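Local coordinates for lactococcus lactis MG1363 DpsA (PDB 1ZS3), which belongs to the Dps family of twelve-subunit cages and probably binds DNA and stores iron to protect the cell against oxidative stress, at residues 92-95 with 96-99. Numbering follows the deposited sequence.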
loop_
_atom_site.group_PDB
_atom_site.type_symbol
_atom_site.label_atom_id
_atom_site.label_comp_id
_atom_site.label_asym_id
_atom_site.label_seq_id
_atom_site.Cartn_x
_atom_site.Cartn_y
_atom_site.Cartn_z
ATOM N N GLU A 92 -30.107 -29.981 -1.219
ATOM C CA GLU A 92 -30.924 -28.950 -1.864
ATOM C C GLU A 92 -30.263 -28.403 -3.135
ATOM O O GLU A 92 -30.975 -27.998 -4.047
ATOM C CB GLU A 92 -31.309 -27.793 -0.943
ATOM C CG GLU A 92 -31.074 -27.983 0.542
ATOM C CD GLU A 92 -31.911 -27.056 1.391
ATOM O OE1 GLU A 92 -31.409 -26.678 2.468
ATOM O OE2 GLU A 92 -33.031 -26.670 0.970
ATOM N N PHE A 93 -28.924 -28.406 -3.215
ATOM C CA PHE A 93 -28.276 -27.944 -4.418
ATOM C C PHE A 93 -28.642 -28.868 -5.565
ATOM O O PHE A 93 -29.011 -28.403 -6.636
ATOM C CB PHE A 93 -26.749 -27.799 -4.266
ATOM C CG PHE A 93 -26.299 -26.736 -3.268
ATOM C CD1 PHE A 93 -26.972 -25.534 -3.132
ATOM C CD2 PHE A 93 -25.173 -26.947 -2.485
ATOM C CE1 PHE A 93 -26.560 -24.591 -2.235
ATOM C CE2 PHE A 93 -24.740 -25.987 -1.583
ATOM C CZ PHE A 93 -25.447 -24.817 -1.456
ATOM N N LEU A 94 -28.589 -30.181 -5.344
ATOM C CA LEU A 94 -28.914 -31.146 -6.390
ATOM C C LEU A 94 -30.387 -31.126 -6.769
ATOM O O LEU A 94 -30.686 -31.217 -7.964
ATOM C CB LEU A 94 -28.442 -32.518 -5.976
ATOM C CG LEU A 94 -26.893 -32.576 -5.986
ATOM C CD1 LEU A 94 -26.348 -33.780 -5.165
ATOM C CD2 LEU A 94 -26.417 -32.610 -7.444
ATOM N N LYS A 95 -31.265 -30.897 -5.814
ATOM C CA LYS A 95 -32.683 -30.798 -6.145
ATOM C C LYS A 95 -32.997 -29.613 -7.092
ATOM O O LYS A 95 -33.752 -29.758 -8.058
ATOM C CB LYS A 95 -33.492 -30.703 -4.844
ATOM C CG LYS A 95 -35.023 -30.681 -4.998
ATOM C CD LYS A 95 -35.722 -30.697 -3.607
ATOM C CE LYS A 95 -37.267 -30.598 -3.706
ATOM N NZ LYS A 95 -37.757 -29.281 -3.197
ATOM N N TYR A 96 -32.406 -28.454 -6.821
ATOM C CA TYR A 96 -32.833 -27.191 -7.449
ATOM C C TYR A 96 -31.980 -26.769 -8.620
ATOM O O TYR A 96 -32.415 -25.943 -9.412
ATOM C CB TYR A 96 -32.873 -26.049 -6.422
ATOM C CG TYR A 96 -33.905 -26.230 -5.322
ATOM C CD1 TYR A 96 -33.508 -26.561 -4.026
ATOM C CD2 TYR A 96 -35.284 -26.092 -5.580
ATOM C CE1 TYR A 96 -34.424 -26.749 -3.008
ATOM C CE2 TYR A 96 -36.217 -26.275 -4.555
ATOM C CZ TYR A 96 -35.766 -26.605 -3.272
ATOM O OH TYR A 96 -36.624 -26.806 -2.224
ATOM N N HIS A 97 -30.753 -27.330 -8.763
ATOM C CA HIS A 97 -29.911 -26.999 -9.933
ATOM C C HIS A 97 -30.476 -27.539 -11.238
ATOM O O HIS A 97 -30.856 -28.683 -11.310
ATOM C CB HIS A 97 -28.451 -27.482 -9.734
ATOM C CG HIS A 97 -28.174 -28.853 -10.305
ATOM N ND1 HIS A 97 -28.224 -30.027 -9.565
ATOM C CD2 HIS A 97 -27.886 -29.246 -11.566
ATOM C CE1 HIS A 97 -27.937 -31.076 -10.344
ATOM N NE2 HIS A 97 -27.742 -30.623 -11.562
ATOM N N LYS A 98 -30.628 -26.708 -12.250
ATOM C CA LYS A 98 -31.097 -27.199 -13.541
ATOM C C LYS A 98 -30.062 -26.919 -14.639
ATOM O O LYS A 98 -29.289 -25.988 -14.557
ATOM C CB LYS A 98 -32.484 -26.612 -13.888
ATOM C CG LYS A 98 -33.468 -26.471 -12.687
ATOM C CD LYS A 98 -34.623 -27.512 -12.688
ATOM C CE LYS A 98 -34.396 -28.632 -11.656
ATOM N NZ LYS A 98 -35.671 -29.211 -11.093
ATOM N N PHE A 99 -30.081 -27.763 -15.675
ATOM C CA PHE A 99 -29.371 -27.590 -16.935
ATOM C C PHE A 99 -27.830 -27.737 -16.866
ATOM O O PHE A 99 -27.166 -27.741 -17.896
ATOM C CB PHE A 99 -29.748 -26.261 -17.631
ATOM C CG PHE A 99 -31.161 -26.216 -18.207
ATOM C CD1 PHE A 99 -32.280 -26.464 -17.419
ATOM C CD2 PHE A 99 -31.367 -25.927 -19.558
ATOM C CE1 PHE A 99 -33.566 -26.422 -17.949
ATOM C CE2 PHE A 99 -32.673 -25.880 -20.111
ATOM C CZ PHE A 99 -33.764 -26.128 -19.301
#
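Lys95 sets CD over one face of the Tyr96 ring, 4.0 Å above the plane and offset toward the rim. Its CG stands anti to the backbone N (chi1 -176°), and the chain runs extended beside the tyrosine until it bends at the end. There Lys95 NZ donates a hydrogen bond to Tyr96 OH at 2.9 Å. At the ring edge, in its plane, lies Glu92 CB, 3.9 Å from Tyr96 CE1. Glu92 OE1 forms a salt bridge with Lys107 NZ of a second subunit. With an alanine in place of Tyr96, the Lys95 ammonium would probably lose this hydroxyl partner, and Glu92 CB the ring edge beside it. Leu94 CD2 touches His97 CE1 at 3.6 Å, the two side chains side by side and pointing the same way. Two backbone bonds of helical i to i+4 spacing close the last turn: Tyr96 N to Glu92 O (3.2 Å) and His97 N to Phe93 O (3.0 Å). His97 ND1 adds a weak one to Phe93 O. The chain leaves helical geometry at His97. On helix 27-51, His33 ND1 hydrogen-bonds Tyr96 O and Asn37 OD1 hydrogen-bonds Lys98 N. This is the C-terminal end of the short helix 90-96, in the connection between the second and third helices of the Dps four-helix bundle.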